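Local coordinates for protein Two-component system sensor histidine kinase (Bacteroides thetaiotaomicron, PDB 3VA6) that probably acts as a membrane-bound sensor kinase that autophosphorylates on histidine and regulates transcription, this chain being its extracellular propeller and beta-sandwich part, at residues L674-S679 and N710-S715; F691-E696 and Y722-S727. All coordinates share one frame; numbering follows the deposited sequence.

Interaction 1: L674-S679 and N710-S715; sequences LSFELS and NRITYS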
ATOM      1  N   LEU A 674     -17.803  -0.169 -32.812  1.00 65.35           N
ATOM      2  CA  LEU A 674     -16.773  -0.262 -31.801  1.00 63.60           C
ATOM      3  C   LEU A 674     -17.194  -1.056 -30.555  1.00 63.06           C
ATOM      4  O   LEU A 674     -18.333  -0.989 -30.083  1.00 63.50           O
ATOM      5  CB  LEU A 674     -16.336   1.149 -31.400  1.00 62.49           C
ATOM      6  CG  LEU A 674     -16.077   2.057 -32.596  1.00 63.40           C
ATOM      7  CD1 LEU A 674     -15.843   3.473 -32.118  1.00 62.75           C
ATOM      8  CD2 LEU A 674     -14.920   1.544 -33.445  1.00 63.95           C
ATOM      9  N   SER A 675     -16.236  -1.811 -30.041  1.00 62.37           N
ATOM     10  CA  SER A 675     -16.354  -2.429 -28.737  1.00 61.78           C
ATOM     11  C   SER A 675     -15.151  -2.023 -27.896  1.00 60.26           C
ATOM     12  O   SER A 675     -14.111  -1.580 -28.426  1.00 59.91           O
ATOM     13  CB  SER A 675     -16.483  -3.953 -28.855  1.00 63.04           C
ATOM     14  OG  SER A 675     -17.842  -4.343 -28.992  1.00 64.55           O
ATOM     15  N   PHE A 676     -15.327  -2.098 -26.580  1.00 59.65           N
ATOM     16  CA  PHE A 676     -14.318  -1.617 -25.642  1.00 58.50           C
ATOM     17  C   PHE A 676     -14.305  -2.537 -24.435  1.00 58.51           C
ATOM     18  O   PHE A 676     -15.373  -2.946 -23.958  1.00 59.20           O
ATOM     19  CB  PHE A 676     -14.641  -0.191 -25.166  1.00 58.02           C
ATOM     20  CG  PHE A 676     -14.712   0.838 -26.262  1.00 58.25           C
ATOM     21  CD1 PHE A 676     -15.932   1.251 -26.762  1.00 59.02           C
ATOM     22  CD2 PHE A 676     -13.559   1.439 -26.750  1.00 58.00           C
ATOM     23  CE1 PHE A 676     -16.007   2.211 -27.748  1.00 59.48           C
ATOM     24  CE2 PHE A 676     -13.623   2.410 -27.734  1.00 58.53           C
ATOM     25  CZ  PHE A 676     -14.853   2.794 -28.234  1.00 59.23           C
ATOM     26  N   GLU A 677     -13.113  -2.862 -23.931  1.00 58.05           N
ATOM     27  CA  GLU A 677     -12.980  -3.665 -22.705  1.00 58.22           C
ATOM     28  C   GLU A 677     -12.341  -2.797 -21.602  1.00 57.50           C
ATOM     29  O   GLU A 677     -11.323  -2.133 -21.833  1.00 57.01           O
ATOM     30  CB  GLU A 677     -12.202  -4.966 -22.967  1.00 58.84           C
ATOM     31  CG  GLU A 677     -13.042  -6.052 -23.636  1.00 60.18           C
ATOM     32  CD  GLU A 677     -12.303  -7.369 -23.879  1.00 61.24           C
ATOM     33  OE1 GLU A 677     -11.223  -7.604 -23.297  1.00 60.98           O
ATOM     34  OE2 GLU A 677     -12.807  -8.183 -24.657  1.00 62.63           O
ATOM     35  N   LEU A 678     -12.945  -2.791 -20.414  1.00 57.80           N
ATOM     36  CA  LEU A 678     -12.477  -1.947 -19.326  1.00 57.57           C
ATOM     37  C   LEU A 678     -12.007  -2.785 -18.162  1.00 58.09           C
ATOM     38  O   LEU A 678     -12.447  -3.904 -18.003  1.00 58.78           O
ATOM     39  CB  LEU A 678     -13.581  -0.994 -18.872  1.00 57.90           C
ATOM     40  CG  LEU A 678     -14.852  -1.613 -18.252  1.00 58.94           C
ATOM     41  CD1 LEU A 678     -14.678  -2.103 -16.812  1.00 59.71           C
ATOM     42  CD2 LEU A 678     -15.991  -0.599 -18.309  1.00 59.41           C
ATOM     43  N   SER A 679     -11.110  -2.225 -17.349  1.00 58.05           N
ATOM     44  CA  SER A 679     -10.616  -2.892 -16.145  1.00 58.80           C
ATOM     45  C   SER A 679     -10.000  -1.903 -15.187  1.00 59.13           C
ATOM     46  O   SER A 679      -9.334  -0.961 -15.611  1.00 58.73           O
ATOM     47  CB  SER A 679      -9.562  -3.949 -16.511  1.00 58.87           C
ATOM     48  OG  SER A 679      -9.111  -4.692 -15.381  1.00 59.83           O
ATOM     49  N   ASN A 710     -17.530  -6.596 -18.621  1.00 64.02           N
ATOM     50  CA  ASN A 710     -16.690  -5.417 -18.801  1.00 62.13           C
ATOM     51  C   ASN A 710     -16.524  -4.977 -20.263  1.00 61.29           C
ATOM     52  O   ASN A 710     -15.545  -4.328 -20.603  1.00 60.02           O
ATOM     53  CB  ASN A 710     -15.302  -5.673 -18.172  1.00 61.44           C
ATOM     54  CG  ASN A 710     -14.435  -6.605 -18.996  1.00 61.37           C
ATOM     55  OD1 ASN A 710     -14.940  -7.503 -19.650  1.00 62.45           O
ATOM     56  ND2 ASN A 710     -13.131  -6.399 -18.966  1.00 60.46           N
ATOM     57  N   ARG A 711     -17.460  -5.365 -21.127  1.00 62.33           N
ATOM     58  CA  ARG A 711     -17.408  -4.973 -22.547  1.00 61.96           C
ATOM     59  C   ARG A 711     -18.508  -3.967 -22.871  1.00 62.25           C
ATOM     60  O   ARG A 711     -19.704  -4.260 -22.755  1.00 63.76           O
ATOM     61  CB  ARG A 711     -17.468  -6.183 -23.534  1.00 63.27           C
ATOM     62  CG  ARG A 711     -17.069  -5.750 -24.970  1.00 62.90           C
ATOM     63  CD  ARG A 711     -17.144  -6.826 -26.041  1.00 64.55           C
ATOM     64  NE  ARG A 711     -15.920  -7.633 -26.140  1.00 64.54           N
ATOM     65  CZ  ARG A 711     -15.816  -8.766 -26.853  1.00 66.33           C
ATOM     66  NH1 ARG A 711     -16.845  -9.244 -27.571  1.00 68.33           N
ATOM     67  NH2 ARG A 711     -14.661  -9.425 -26.873  1.00 66.44           N
ATOM     68  N   ILE A 712     -18.087  -2.790 -23.275  1.00 61.10           N
ATOM     69  CA  ILE A 712     -18.980  -1.794 -23.804  1.00 61.48           C
ATOM     70  C   ILE A 712     -18.967  -1.926 -25.331  1.00 61.88           C
ATOM     71  O   ILE A 712     -17.898  -2.046 -25.926  1.00 61.17           O
ATOM     72  CB  ILE A 712     -18.528  -0.377 -23.364  1.00 60.43           C
ATOM     73  CG1 ILE A 712     -18.666  -0.237 -21.830  1.00 60.55           C
ATOM     74  CG2 ILE A 712     -19.322   0.693 -24.111  1.00 60.99           C
ATOM     75  CD1 ILE A 712     -17.825   0.847 -21.195  1.00 59.69           C
ATOM     76  N   THR A 713     -20.139  -1.848 -25.956  1.00 63.28           N
ATOM     77  CA  THR A 713     -20.246  -1.985 -27.404  1.00 64.13           C
ATOM     78  C   THR A 713     -21.230  -0.967 -28.040  1.00 65.03           C
ATOM     79  O   THR A 713     -22.384  -0.862 -27.600  1.00 66.20           O
ATOM     80  CB  THR A 713     -20.639  -3.447 -27.774  1.00 65.84           C
ATOM     81  OG1 THR A 713     -20.712  -3.570 -29.189  1.00 66.97           O
ATOM     82  CG2 THR A 713     -22.013  -3.878 -27.187  1.00 67.63           C
ATOM     83  N   TYR A 714     -20.768  -0.238 -29.071  1.00 64.78           N
ATOM     84  CA  TYR A 714     -21.634   0.670 -29.856  1.00 65.96           C
ATOM     85  C   TYR A 714     -21.624   0.364 -31.344  1.00 67.28           C
ATOM     86  O   TYR A 714     -20.586   0.113 -31.901  1.00 66.76           O
ATOM     87  CB  TYR A 714     -21.239   2.123 -29.648  1.00 64.96           C
ATOM     88  CG  TYR A 714     -21.651   2.633 -28.308  1.00 64.55           C
ATOM     89  CD1 TYR A 714     -20.765   2.645 -27.242  1.00 63.06           C
ATOM     90  CD2 TYR A 714     -22.942   3.058 -28.080  1.00 66.00           C
ATOM     91  CE1 TYR A 714     -21.150   3.098 -25.987  1.00 63.05           C
ATOM     92  CE2 TYR A 714     -23.340   3.523 -26.823  1.00 66.01           C
ATOM     93  CZ  TYR A 714     -22.439   3.547 -25.778  1.00 64.56           C
ATOM     94  OH  TYR A 714     -22.829   4.026 -24.540  1.00 64.93           O
ATOM     95  N   SER A 715     -22.794   0.415 -31.977  1.00 69.30           N
ATOM     96  CA  SER A 715     -22.956   0.085 -33.405  1.00 71.16           C
ATOM     97  C   SER A 715     -23.406   1.294 -34.247  1.00 72.15           C
ATOM     98  O   SER A 715     -24.004   2.238 -33.732  1.00 72.03           O
ATOM     99  CB  SER A 715     -23.962  -1.056 -33.571  1.00 73.45           C
ATOM    100  OG  SER A 715     -23.431  -2.254 -33.061  1.00 73.02           O
TER
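Leu674 and Tyr714 open an antiparallel strand pair, the axes of 674-679 and 711-714 coming within 4.5 Å at 164°. Leu674-Tyr714 and Phe676-Ile712 are hydrogen-bonded pairs, each closed by two backbone bonds; Ser675-Thr713 and Glu677-Arg711 are non-hydrogen-bonded ones. Just before strand 711-714, Asn710 O takes Leu678 N at 3.0 Å, and Asn710 returns the bond with its side chain: chi1 74° places CG between the backbone N and the carbonyl carbon, and the amide reaches across, ND2 2.8 Å from Leu678 O. On the face of Ser675 and Glu677, Thr713 OG1 donates to Ser675 OG (3.0 Å). Arg711 presents its guanidinium edge to Glu677: NH2 lies 3.1 Å from OE2 in a salt bridge, the two planes only 13° apart, while NE adds a weak bond. Tyr642 bonds the same OE2 and makes a cation-pi contact with Arg711, so a leucine at Glu677 would probably leave the guanidinium without its countercharge and the Tyr642 hydroxyl without this acceptor. On the other face Leu678 CD2 meets Ile712 CD1 at 3.7 Å. In this sheet of the C-terminal beta-sandwich, 674-679 lies between 637-643 and the outermost 711-714; strands 691-696 and 720-728 cover the apolar face.

Interaction 2: F691-E696 and Y722-S727; sequences FVYRLE and YQLIIS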
ATOM      1  N   PHE A 691     -19.697  -0.825 -12.729  1.00 67.35           N
ATOM      2  CA  PHE A 691     -19.464   0.353 -13.538  1.00 66.08           C
ATOM      3  C   PHE A 691     -20.701   0.835 -14.273  1.00 66.79           C
ATOM      4  O   PHE A 691     -21.638   0.090 -14.525  1.00 67.84           O
ATOM      5  CB  PHE A 691     -18.333   0.080 -14.523  1.00 63.92           C
ATOM      6  CG  PHE A 691     -17.056  -0.289 -13.853  1.00 63.40           C
ATOM      7  CD1 PHE A 691     -16.148   0.682 -13.485  1.00 63.03           C
ATOM      8  CD2 PHE A 691     -16.777  -1.603 -13.559  1.00 63.64           C
ATOM      9  CE1 PHE A 691     -14.974   0.341 -12.841  1.00 62.87           C
ATOM     10  CE2 PHE A 691     -15.610  -1.955 -12.922  1.00 63.42           C
ATOM     11  CZ  PHE A 691     -14.705  -0.988 -12.561  1.00 63.02           C
ATOM     12  N   VAL A 692     -20.676   2.112 -14.606  1.00 66.49           N
ATOM     13  CA  VAL A 692     -21.640   2.700 -15.508  1.00 66.95           C
ATOM     14  C   VAL A 692     -20.861   3.297 -16.658  1.00 65.13           C
ATOM     15  O   VAL A 692     -19.649   3.488 -16.553  1.00 63.90           O
ATOM     16  CB  VAL A 692     -22.509   3.744 -14.803  1.00 69.02           C
ATOM     17  CG1 VAL A 692     -23.535   3.038 -13.938  1.00 71.27           C
ATOM     18  CG2 VAL A 692     -21.669   4.689 -13.961  1.00 69.13           C
ATOM     19  N   TYR A 693     -21.525   3.537 -17.779  1.00 65.19           N
ATOM     20  CA  TYR A 693     -20.853   4.076 -18.964  1.00 63.81           C
ATOM     21  C   TYR A 693     -21.856   4.835 -19.825  1.00 64.81           C
ATOM     22  O   TYR A 693     -23.050   4.541 -19.800  1.00 66.30           O
ATOM     23  CB  TYR A 693     -20.177   2.954 -19.757  1.00 62.45           C
ATOM     24  CG  TYR A 693     -21.132   2.040 -20.490  1.00 63.21           C
ATOM     25  CD1 TYR A 693     -21.865   1.072 -19.814  1.00 64.44           C
ATOM     26  CD2 TYR A 693     -21.308   2.143 -21.858  1.00 63.07           C
ATOM     27  CE1 TYR A 693     -22.738   0.235 -20.487  1.00 65.57           C
ATOM     28  CE2 TYR A 693     -22.190   1.316 -22.535  1.00 64.17           C
ATOM     29  CZ  TYR A 693     -22.898   0.371 -21.846  1.00 65.44           C
ATOM     30  OH  TYR A 693     -23.747  -0.442 -22.527  1.00 66.90           O
ATOM     31  N   ARG A 694     -21.386   5.851 -20.535  1.00 64.35           N
ATOM     32  CA  ARG A 694     -22.245   6.569 -21.472  1.00 65.38           C
ATOM     33  C   ARG A 694     -21.422   7.106 -22.613  1.00 64.41           C
ATOM     34  O   ARG A 694     -20.223   7.353 -22.447  1.00 63.35           O
ATOM     35  CB  ARG A 694     -22.989   7.711 -20.784  1.00 67.23           C
ATOM     36  CG  ARG A 694     -22.086   8.801 -20.267  1.00 67.15           C
ATOM     37  CD  ARG A 694     -22.740   9.555 -19.136  1.00 69.23           C
ATOM     38  NE  ARG A 694     -23.756  10.493 -19.584  1.00 71.15           N
ATOM     39  CZ  ARG A 694     -24.723  10.978 -18.806  1.00 73.52           C
ATOM     40  NH1 ARG A 694     -24.842  10.595 -17.542  1.00 74.30           N
ATOM     41  NH2 ARG A 694     -25.601  11.836 -19.304  1.00 75.40           N
ATOM     42  N   LEU A 695     -22.054   7.265 -23.773  1.00 65.07           N
ATOM     43  CA  LEU A 695     -21.369   7.812 -24.935  1.00 64.61           C
ATOM     44  C   LEU A 695     -21.943   9.193 -25.223  1.00 66.19           C
ATOM     45  O   LEU A 695     -23.027   9.335 -25.782  1.00 67.59           O
ATOM     46  CB  LEU A 695     -21.478   6.873 -26.143  1.00 64.37           C
ATOM     47  CG  LEU A 695     -20.648   7.259 -27.378  1.00 64.04           C
ATOM     48  CD1 LEU A 695     -19.178   7.332 -27.011  1.00 62.67           C
ATOM     49  CD2 LEU A 695     -20.855   6.291 -28.534  1.00 64.30           C
ATOM     50  N   GLU A 696     -21.215  10.213 -24.794  1.00 66.28           N
ATOM     51  CA  GLU A 696     -21.622  11.566 -25.039  1.00 68.03           C
ATOM     52  C   GLU A 696     -21.746  11.726 -26.546  1.00 68.42           C
ATOM     53  O   GLU A 696     -20.887  11.248 -27.287  1.00 67.26           O
ATOM     54  CB  GLU A 696     -20.601  12.567 -24.462  1.00 68.24           C
ATOM     55  CG  GLU A 696     -21.186  13.938 -24.174  1.00 70.59           C
ATOM     56  CD  GLU A 696     -22.397  13.877 -23.253  1.00 71.90           C
ATOM     57  OE1 GLU A 696     -23.371  14.655 -23.484  1.00 74.01           O
ATOM     58  OE2 GLU A 696     -22.377  13.037 -22.313  1.00 71.05           O
ATOM     59  N   TYR A 722     -17.512  12.271 -30.198  1.00 67.26           N
ATOM     60  CA  TYR A 722     -18.153  11.585 -29.086  1.00 66.24           C
ATOM     61  C   TYR A 722     -17.172  11.534 -27.926  1.00 65.20           C
ATOM     62  O   TYR A 722     -15.990  11.788 -28.101  1.00 65.09           O
ATOM     63  CB  TYR A 722     -18.576  10.156 -29.473  1.00 65.31           C
ATOM     64  CG  TYR A 722     -19.536  10.067 -30.655  1.00 66.60           C
ATOM     65  CD1 TYR A 722     -19.057   9.920 -31.946  1.00 67.10           C
ATOM     66  CD2 TYR A 722     -20.914  10.102 -30.478  1.00 67.65           C
ATOM     67  CE1 TYR A 722     -19.914   9.832 -33.025  1.00 68.58           C
ATOM     68  CE2 TYR A 722     -21.780  10.017 -31.557  1.00 69.13           C
ATOM     69  CZ  TYR A 722     -21.268   9.878 -32.826  1.00 69.57           C
ATOM     70  OH  TYR A 722     -22.113   9.784 -33.902  1.00 71.33           O
ATOM     71  N   GLN A 723     -17.691  11.240 -26.741  1.00 64.80           N
ATOM     72  CA  GLN A 723     -16.893  10.981 -25.551  1.00 63.91           C
ATOM     73  C   GLN A 723     -17.428   9.720 -24.863  1.00 62.87           C
ATOM     74  O   GLN A 723     -18.583   9.674 -24.453  1.00 63.55           O
ATOM     75  CB  GLN A 723     -17.003  12.167 -24.587  1.00 65.31           C
ATOM     76  CG  GLN A 723     -15.840  13.154 -24.625  1.00 66.16           C
ATOM     77  CD  GLN A 723     -15.931  14.270 -23.584  1.00 67.93           C
ATOM     78  OE1 GLN A 723     -16.977  14.906 -23.417  1.00 69.35           O
ATOM     79  NE2 GLN A 723     -14.812  14.529 -22.899  1.00 68.20           N
ATOM     80  N   LEU A 724     -16.610   8.688 -24.746  1.00 61.51           N
ATOM     81  CA  LEU A 724     -16.999   7.540 -23.922  1.00 60.83           C
ATOM     82  C   LEU A 724     -16.561   7.873 -22.490  1.00 60.95           C
ATOM     83  O   LEU A 724     -15.378   8.125 -22.251  1.00 60.64           O
ATOM     84  CB  LEU A 724     -16.330   6.258 -24.402  1.00 59.69           C
ATOM     85  CG  LEU A 724     -16.692   4.972 -23.626  1.00 59.26           C
ATOM     86  CD1 LEU A 724     -18.158   4.582 -23.796  1.00 60.14           C
ATOM     87  CD2 LEU A 724     -15.803   3.811 -24.064  1.00 58.41           C
ATOM     88  N   ILE A 725     -17.496   7.893 -21.547  1.00 61.74           N
ATOM     89  CA  ILE A 725     -17.164   8.168 -20.158  1.00 62.25           C
ATOM     90  C   ILE A 725     -17.452   6.933 -19.317  1.00 61.89           C
ATOM     91  O   ILE A 725     -18.572   6.443 -19.328  1.00 62.42           O
ATOM     92  CB  ILE A 725     -17.969   9.369 -19.659  1.00 64.11           C
ATOM     93  CG1 ILE A 725     -17.537  10.654 -20.410  1.00 64.82           C
ATOM     94  CG2 ILE A 725     -17.786   9.542 -18.159  1.00 65.08           C
ATOM     95  CD1 ILE A 725     -18.637  11.673 -20.611  1.00 66.66           C
ATOM     96  N   ILE A 726     -16.446   6.379 -18.642  1.00 61.22           N
ATOM     97  CA  ILE A 726     -16.675   5.217 -17.781  1.00 61.19           C
ATOM     98  C   ILE A 726     -16.416   5.596 -16.344  1.00 62.28           C
ATOM     99  O   ILE A 726     -15.441   6.266 -16.041  1.00 62.41           O
ATOM    100  CB  ILE A 726     -15.766   4.022 -18.123  1.00 59.87           C
ATOM    101  CG1 ILE A 726     -16.032   3.535 -19.544  1.00 59.16           C
ATOM    102  CG2 ILE A 726     -15.977   2.900 -17.122  1.00 60.23           C
ATOM    103  CD1 ILE A 726     -15.147   2.386 -19.943  1.00 58.24           C
ATOM    104  N   SER A 727     -17.281   5.125 -15.457  1.00 63.36           N
ATOM    105  CA  SER A 727     -17.207   5.459 -14.049  1.00 64.88           C
ATOM    106  C   SER A 727     -17.482   4.248 -13.186  1.00 65.38           C
ATOM    107  O   SER A 727     -18.291   3.393 -13.536  1.00 65.34           O
ATOM    108  CB  SER A 727     -18.218   6.550 -13.732  1.00 66.79           C
ATOM    109  OG  SER A 727     -17.579   7.736 -13.308  1.00 67.75           O
TER
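Phe691 and Ser727 stand at one end of an antiparallel pair within the beta-sandwich that includes the Y_Y_Y domain, a member of the E-set clan. The axes of 691-696 and 722-727 come within 4.4 Å at 168°. Backbone hydrogen bonds are complete at three pairs, Val692-Ser727, Arg694-Ile725 and Glu696-Gln723, two bonds each; Ile725 N to Arg694 O is nearly straight, 175° at the hydrogen. In between, the non-hydrogen-bonded pairs Tyr693-Ile726 and Leu695-Leu724 direct their side chains to the face that meets the other sheet. Apolar contacts gather there. With CG anti to the backbone N (chi1 -173°), Leu695 swings CD1 over the neighbouring strand, 3.8 Å from Tyr722 CB and 4.0 Å from Leu724 CB. Tyr693 CB lies 4.2 Å from Ile726 CG1, and its ring edge receives Leu724 CD1. The reverse face is mixed: Val692 and Ile725 share it with Arg694, Glu696 and Gln723. There Arg694 and Glu696 form a long salt bridge within their strand, Trp702 makes a cation-pi contact with Arg694, and Glu696 CB and Gln723 CB approach to 3.6 Å. At the Phe691 end, ring atom CD1 sits 3.5 Å from Ser727 O, which lies near the ring plane at its edge.

The two contacts belong to the facing sheets of one sandwich, their centres about 10 Å apart. Interaction 1 lies in the sheet ordered 646-648, 637-643, 674-679, 711-714; interaction 2 is in the sheet holding 664-667, 740-746, 720-728, 691-696 and 703-705. Along the chain their segments alternate: the chain crosses between sheets after 674-679, returns to the first only after 703-705, and crosses again from 711-714 to 720-728, which ties the layers together. Direct packing joins them, Ile712 lying against both Ile726 and Tyr693. Asp699 links the layers too, its OD2 bonding Tyr714 OH and Leu695 N. Together they form part of the core of the C-terminal sandwich that follows the propeller blades.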